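Local coordinates for endo-b-1,4-glucanase (Nasutitermes takasagoensis, PDB 1KS8), which probably catalyses the endohydrolysis of (1->4)-beta-D-glucosidic linkages in cellulose, lichenin and cereal beta-D-glucans, as a family 9 glycosyl hydrolase, at residues Y67-L72 with A419-S423; G250-D254 with R305-N309. All blocks are in the same frame, centred on the assembly; numbering follows the deposited sequence.

How the contacts relate
Both contacts belong to the (alpha/alpha)6 barrel of this family 9 enzyme, and their centres lie about 10 Å apart. Contact 1 is wholly buried near the centre of the chain. It packs helix 62-78 against helix 415-430, mostly through small and apolar groups. Contact 2 is only partly buried. It sets the loop before helix 257-268 against helix 303-319, and its side chains are mainly polar or flat. That loop also carries D254, a calcium ligand in another structure of this protein. Y67 of contact 1 joins the two, since it packs on L251, W253 and N309. In each contact a side chain donates to a main-chain carbonyl across the segments, with water alongside.

Contact 1 of 2, residues Y67-L72 with A419-S423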
ATOM      1  N   TYR A  67      -2.041   1.920  -4.860  1.00  7.55           N
ATOM      2  CA  TYR A  67      -1.866   2.773  -3.691  1.00  7.01           C
ATOM      3  C   TYR A  67      -0.606   2.342  -2.939  1.00  7.94           C
ATOM      4  O   TYR A  67       0.212   3.170  -2.534  1.00  7.49           O
ATOM      5  CB  TYR A  67      -3.077   2.649  -2.762  1.00  8.20           C
ATOM      6  CG  TYR A  67      -2.804   3.123  -1.352  1.00  7.45           C
ATOM      7  CD1 TYR A  67      -2.825   4.482  -1.030  1.00  8.05           C
ATOM      8  CD2 TYR A  67      -2.459   2.216  -0.353  1.00  6.99           C
ATOM      9  CE1 TYR A  67      -2.504   4.923   0.255  1.00  8.89           C
ATOM     10  CE2 TYR A  67      -2.136   2.644   0.929  1.00  7.86           C
ATOM     11  CZ  TYR A  67      -2.158   3.995   1.226  1.00  7.68           C
ATOM     12  OH  TYR A  67      -1.814   4.414   2.491  1.00  9.94           O
ATOM     13  N   THR A  68      -0.459   1.035  -2.755  1.00  7.18           N
ATOM     14  CA  THR A  68       0.696   0.495  -2.054  1.00  7.90           C
ATOM     15  C   THR A  68       1.978   0.932  -2.749  1.00  7.21           C
ATOM     16  O   THR A  68       2.919   1.405  -2.108  1.00  7.88           O
ATOM     17  CB  THR A  68       0.642  -1.046  -2.017  1.00  6.88           C
ATOM     18  OG1 THR A  68      -0.463  -1.467  -1.206  1.00  7.41           O
ATOM     19  CG2 THR A  68       1.935  -1.615  -1.444  1.00  7.09           C
ATOM     20  N   ALA A  69       2.005   0.774  -4.068  1.00  7.07           N
ATOM     21  CA  ALA A  69       3.172   1.149  -4.854  1.00  7.20           C
ATOM     22  C   ALA A  69       3.503   2.632  -4.728  1.00  7.87           C
ATOM     23  O   ALA A  69       4.664   3.001  -4.580  1.00  8.72           O
ATOM     24  CB  ALA A  69       2.953   0.781  -6.317  1.00  7.44           C
ATOM     25  N   THR A  70       2.486   3.485  -4.784  1.00  6.86           N
ATOM     26  CA  THR A  70       2.714   4.922  -4.677  1.00  7.70           C
ATOM     27  C   THR A  70       3.323   5.296  -3.332  1.00  7.43           C
ATOM     28  O   THR A  70       4.295   6.040  -3.274  1.00  8.13           O
ATOM     29  CB  THR A  70       1.405   5.721  -4.858  1.00  8.25           C
ATOM     30  OG1 THR A  70       0.773   5.316  -6.075  1.00  7.86           O
ATOM     31  CG2 THR A  70       1.696   7.223  -4.928  1.00  9.18           C
ATOM     32  N   VAL A  71       2.751   4.779  -2.251  1.00  7.83           N
ATOM     33  CA  VAL A  71       3.248   5.094  -0.919  1.00  8.15           C
ATOM     34  C   VAL A  71       4.652   4.536  -0.677  1.00  7.64           C
ATOM     35  O   VAL A  71       5.487   5.195  -0.050  1.00  7.82           O
ATOM     36  CB  VAL A  71       2.254   4.599   0.156  1.00  8.04           C
ATOM     37  CG1 VAL A  71       2.827   4.807   1.551  1.00 10.18           C
ATOM     38  CG2 VAL A  71       0.940   5.369   0.015  1.00 10.28           C
ATOM     39  N   LEU A  72       4.930   3.336  -1.180  1.00  7.26           N
ATOM     40  CA  LEU A  72       6.264   2.777  -1.009  1.00  7.94           C
ATOM     41  C   LEU A  72       7.273   3.635  -1.776  1.00  8.60           C
ATOM     42  O   LEU A  72       8.342   3.949  -1.259  1.00  8.63           O
ATOM     43  CB  LEU A  72       6.323   1.327  -1.507  1.00  7.98           C
ATOM     44  CG  LEU A  72       5.609   0.271  -0.655  1.00  8.79           C
ATOM     45  CD1 LEU A  72       5.853  -1.094  -1.275  1.00 10.17           C
ATOM     46  CD2 LEU A  72       6.122   0.302   0.788  1.00  9.45           C
ATOM     47  N   ALA A 419       2.199  -0.404   3.716  1.00  7.11           N
ATOM     48  CA  ALA A 419       2.758   0.709   2.944  1.00  6.43           C
ATOM     49  C   ALA A 419       3.154   1.932   3.762  1.00  7.15           C
ATOM     50  O   ALA A 419       4.328   2.306   3.788  1.00  7.96           O
ATOM     51  CB  ALA A 419       1.795   1.110   1.828  1.00  7.49           C
ATOM     52  N   GLY A 420       2.185   2.567   4.411  1.00  7.20           N
ATOM     53  CA  GLY A 420       2.493   3.735   5.223  1.00  7.91           C
ATOM     54  C   GLY A 420       3.484   3.368   6.310  1.00  7.77           C
ATOM     55  O   GLY A 420       4.421   4.112   6.599  1.00  8.00           O
ATOM     56  N   PHE A 421       3.261   2.200   6.907  1.00  7.59           N
ATOM     57  CA  PHE A 421       4.104   1.646   7.962  1.00  8.18           C
ATOM     58  C   PHE A 421       5.562   1.558   7.506  1.00  7.79           C
ATOM     59  O   PHE A 421       6.464   2.062   8.179  1.00  8.34           O
ATOM     60  CB  PHE A 421       3.567   0.254   8.321  1.00  7.95           C
ATOM     61  CG  PHE A 421       4.401  -0.507   9.312  1.00  7.91           C
ATOM     62  CD1 PHE A 421       4.534  -0.067  10.624  1.00  8.86           C
ATOM     63  CD2 PHE A 421       5.004  -1.706   8.942  1.00  9.06           C
ATOM     64  CE1 PHE A 421       5.255  -0.817  11.558  1.00 10.86           C
ATOM     65  CE2 PHE A 421       5.724  -2.461   9.864  1.00 10.35           C
ATOM     66  CZ  PHE A 421       5.848  -2.017  11.174  1.00  9.77           C
ATOM     67  N   GLN A 422       5.792   0.934   6.355  1.00  7.57           N
ATOM     68  CA  GLN A 422       7.152   0.790   5.851  1.00  7.60           C
ATOM     69  C   GLN A 422       7.802   2.134   5.542  1.00  7.42           C
ATOM     70  O   GLN A 422       8.976   2.349   5.856  1.00  8.03           O
ATOM     71  CB  GLN A 422       7.177  -0.097   4.604  1.00  7.37           C
ATOM     72  CG  GLN A 422       8.596  -0.433   4.158  1.00  8.04           C
ATOM     73  CD  GLN A 422       8.640  -1.480   3.069  1.00  7.65           C
ATOM     74  OE1 GLN A 422       8.130  -2.589   3.234  1.00  7.76           O
ATOM     75  NE2 GLN A 422       9.258  -1.137   1.946  1.00  8.73           N
ATOM     76  N   SER A 423       7.047   3.043   4.934  1.00  7.96           N
ATOM     77  CA  SER A 423       7.598   4.350   4.616  1.00  7.92           C
ATOM     78  C   SER A 423       7.922   5.129   5.888  1.00  6.78           C
ATOM     79  O   SER A 423       8.896   5.882   5.925  1.00  8.46           O
ATOM     80  CB  SER A 423       6.628   5.124   3.723  1.00  8.87           C
ATOM     81  OG  SER A 423       6.551   4.493   2.451  1.00  8.62           O
TER
HETATM   82  O   HOH W   1      -0.651   2.334   3.927  1.00 10.69           O
HETATM   83  O   HOH W   2       8.912   3.547   1.318  1.00  8.51           O
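V71 and A419 form the apolar centre of this contact. The methyl CB of A419 points at helix 62-78 and lies 3.8 Å from V71 CG1. The same V71 branch stands anti to its backbone N (chi1 175°). This carries it over the A419-G420 peptide, with V71 CG1 3.6 Å from A419 C. T68 and the Y67 ring border the A419 methyl at longer range. L72 reaches across with one branch: L72 CD2 comes within 3.6 Å of Q422 NE2. The amide of Q422 is held by S12 and Y83.

The direct polar link is S423 OG to V71 O, a hydrogen bond of 2.8 Å. The serine donates from above the carbonyl plane, 48° out of it. An alanine here would keep the CB but is likely to leave V71 O without this donor and water 2 without one of its two acceptors.

Two waters bridge the helices. Water 2 adds to the S423 link, and water 1 makes a separate one. Water 1 accepts from Y67 OH, in the plane of the ring, and from G420 N at 2.9 Å. Water 2 donates to S423 OG and to L72 O. The S423 hydroxyl therefore gives one bond and receives another.

The two segments run nearly parallel, 11° apart, with 8.7 Å between their axes. The small residues A419, G420 and S423 are consistent with this spacing of two barrel helices. Helix 5-18 touches T68 and Q422, while helix 149-165 packs against Y67. Helix 303-319 meets Y67 and S423.

Contact 2 of 2, residues G250-D254 with R305-N309; sequences GLNWD and RHAAN
N309 hydrogen-bonds across the contact, from segment 305-309 of helix 303-319 to the loop 250-254. N309 ND2 donates to L251 O at 2.9 Å. The bond is bent, with an N-H...O angle of 139°, and the donor is tilted from the carbonyl plane. The N309 CG lies anti to its carbonyl carbon (chi1 -75°), which swings the amide toward the loop. Water 3 donates a second bond to L251 O. The same water lies 2.8 Å from H306 ND1, at the edge of the imidazole and in its plane.

L251 CB packs 4.4 Å from N309 CB. N252, R305, H306 and W253 meet as flat groups. The N252 amide stands nearly upright over one face of the R305 guanidinium, the planes 78° apart. It also reaches the edge of the H306 ring near CE1. R305 NH1 approaches W253 at the ring edge, 3.9 Å from CD1. The R305 chain bends twice, at chi2 and chi3. R305 NE rests over the centre of the H306 ring, 3.3 Å above the plane.

The guanidinium is tied to its own chain, since NE hydrogen-bonds to G302 O and NH2 to W301 O. The W253 ring meets Y206 edge-to-face.

With two donors, L251 O is satisfied at a partly buried site, consistent with the loop being held to helix 303-319 just before D254, which binds calcium in another structure of this protein.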
ATOM      1  N   GLY A 250      -6.774  12.613   5.975  1.00 18.72           N
ATOM      2  CA  GLY A 250      -6.328  11.238   6.075  1.00 17.35           C
ATOM      3  C   GLY A 250      -5.589  10.714   4.862  1.00 16.54           C
ATOM      4  O   GLY A 250      -5.553  11.342   3.802  1.00 16.52           O
ATOM      5  N   LEU A 251      -4.981   9.548   5.042  1.00 14.18           N
ATOM      6  CA  LEU A 251      -4.239   8.873   3.988  1.00 13.87           C
ATOM      7  C   LEU A 251      -4.663   7.413   4.040  1.00 14.21           C
ATOM      8  O   LEU A 251      -4.428   6.731   5.036  1.00 14.23           O
ATOM      9  CB  LEU A 251      -2.733   8.981   4.232  1.00 14.98           C
ATOM     10  CG  LEU A 251      -1.844   8.162   3.289  1.00 16.06           C
ATOM     11  CD1 LEU A 251      -2.010   8.663   1.863  1.00 17.02           C
ATOM     12  CD2 LEU A 251      -0.393   8.273   3.730  1.00 16.25           C
ATOM     13  N   ASN A 252      -5.305   6.946   2.976  1.00 14.43           N
ATOM     14  CA  ASN A 252      -5.769   5.567   2.895  1.00 16.07           C
ATOM     15  C   ASN A 252      -5.871   5.198   1.422  1.00 15.84           C
ATOM     16  O   ASN A 252      -5.789   6.069   0.557  1.00 15.06           O
ATOM     17  CB  ASN A 252      -7.145   5.432   3.556  1.00 21.17           C
ATOM     18  CG  ASN A 252      -7.516   3.987   3.847  1.00 25.21           C
ATOM     19  OD1 ASN A 252      -8.670   3.678   4.150  1.00 27.90           O
ATOM     20  ND2 ASN A 252      -6.537   3.097   3.769  1.00 27.67           N
ATOM     21  N   TRP A 253      -6.054   3.914   1.133  1.00 15.20           N
ATOM     22  CA  TRP A 253      -6.158   3.469  -0.249  1.00 16.41           C
ATOM     23  C   TRP A 253      -7.326   4.110  -0.997  1.00 18.18           C
ATOM     24  O   TRP A 253      -7.245   4.312  -2.205  1.00 18.49           O
ATOM     25  CB  TRP A 253      -6.295   1.941  -0.321  1.00 15.78           C
ATOM     26  CG  TRP A 253      -7.525   1.408   0.350  1.00 14.98           C
ATOM     27  CD1 TRP A 253      -7.646   1.029   1.656  1.00 15.71           C
ATOM     28  CD2 TRP A 253      -8.824   1.251  -0.235  1.00 16.25           C
ATOM     29  NE1 TRP A 253      -8.941   0.649   1.921  1.00 17.69           N
ATOM     30  CE2 TRP A 253      -9.684   0.776   0.779  1.00 15.56           C
ATOM     31  CE3 TRP A 253      -9.345   1.470  -1.518  1.00 15.75           C
ATOM     32  CZ2 TRP A 253     -11.041   0.514   0.552  1.00 16.74           C
ATOM     33  CZ3 TRP A 253     -10.699   1.208  -1.744  1.00 16.33           C
ATOM     34  CH2 TRP A 253     -11.527   0.735  -0.711  1.00 15.15           C
ATOM     35  N   ASP A 254      -8.403   4.436  -0.285  1.00 19.89           N
ATOM     36  CA  ASP A 254      -9.583   5.025  -0.925  1.00 22.65           C
ATOM     37  C   ASP A 254      -9.751   6.535  -0.783  1.00 23.55           C
ATOM     38  O   ASP A 254     -10.557   7.140  -1.490  1.00 23.97           O
ATOM     39  CB  ASP A 254     -10.858   4.337  -0.422  1.00 25.23           C
ATOM     40  CG  ASP A 254     -11.060   4.493   1.072  1.00 28.12           C
ATOM     41  OD1 ASP A 254     -12.150   4.127   1.560  1.00 32.81           O
ATOM     42  OD2 ASP A 254     -10.133   4.971   1.759  1.00 31.61           O
ATOM     43  N   ARG A 305      -2.938   0.005  10.679  1.00  7.06           N
ATOM     44  CA  ARG A 305      -2.655   0.604   9.380  1.00  7.08           C
ATOM     45  C   ARG A 305      -3.051   2.082   9.396  1.00  7.85           C
ATOM     46  O   ARG A 305      -2.332   2.930   8.871  1.00  8.08           O
ATOM     47  CB  ARG A 305      -3.427  -0.153   8.285  1.00  7.64           C
ATOM     48  CG  ARG A 305      -3.613   0.581   6.950  1.00  7.50           C
ATOM     49  CD  ARG A 305      -4.812   1.532   6.981  1.00  8.37           C
ATOM     50  NE  ARG A 305      -6.064   0.862   7.341  1.00  9.66           N
ATOM     51  CZ  ARG A 305      -6.826   0.167   6.500  1.00 10.08           C
ATOM     52  NH1 ARG A 305      -6.478   0.033   5.226  1.00 12.18           N
ATOM     53  NH2 ARG A 305      -7.950  -0.392   6.936  1.00 10.04           N
ATOM     54  N   HIS A 306      -4.194   2.397   9.999  1.00  7.54           N
ATOM     55  CA  HIS A 306      -4.624   3.788  10.061  1.00  8.21           C
ATOM     56  C   HIS A 306      -3.672   4.618  10.916  1.00  8.05           C
ATOM     57  O   HIS A 306      -3.353   5.753  10.563  1.00  9.37           O
ATOM     58  CB  HIS A 306      -6.051   3.898  10.613  1.00  8.89           C
ATOM     59  CG  HIS A 306      -7.112   3.490   9.637  1.00  9.57           C
ATOM     60  ND1 HIS A 306      -7.279   4.110   8.417  1.00 11.34           N
ATOM     61  CD2 HIS A 306      -8.068   2.534   9.706  1.00  9.11           C
ATOM     62  CE1 HIS A 306      -8.292   3.552   7.777  1.00 11.35           C
ATOM     63  NE2 HIS A 306      -8.788   2.592   8.538  1.00 10.75           N
ATOM     64  N   ALA A 307      -3.217   4.059  12.035  1.00  7.62           N
ATOM     65  CA  ALA A 307      -2.297   4.779  12.914  1.00  8.81           C
ATOM     66  C   ALA A 307      -0.944   4.981  12.234  1.00  8.85           C
ATOM     67  O   ALA A 307      -0.329   6.044  12.356  1.00  8.24           O
ATOM     68  CB  ALA A 307      -2.119   4.020  14.222  1.00  9.48           C
ATOM     69  N   ALA A 308      -0.478   3.966  11.509  1.00  7.78           N
ATOM     70  CA  ALA A 308       0.800   4.077  10.815  1.00  8.04           C
ATOM     71  C   ALA A 308       0.694   5.048   9.636  1.00  7.18           C
ATOM     72  O   ALA A 308       1.644   5.768   9.335  1.00  8.00           O
ATOM     73  CB  ALA A 308       1.264   2.706  10.340  1.00  7.45           C
ATOM     74  N   ASN A 309      -0.451   5.066   8.958  1.00  7.77           N
ATOM     75  CA  ASN A 309      -0.640   5.989   7.841  1.00  7.74           C
ATOM     76  C   ASN A 309      -0.605   7.416   8.371  1.00  8.60           C
ATOM     77  O   ASN A 309      -0.019   8.304   7.753  1.00  8.79           O
ATOM     78  CB  ASN A 309      -1.983   5.744   7.145  1.00  7.49           C
ATOM     79  CG  ASN A 309      -1.972   4.505   6.275  1.00  8.01           C
ATOM     80  OD1 ASN A 309      -0.979   3.782   6.218  1.00  7.71           O
ATOM     81  ND2 ASN A 309      -3.083   4.255   5.586  1.00  8.94           N
TER
HETATM   82  O   HOH W   3      -5.720   6.158   7.371  1.00 27.76           O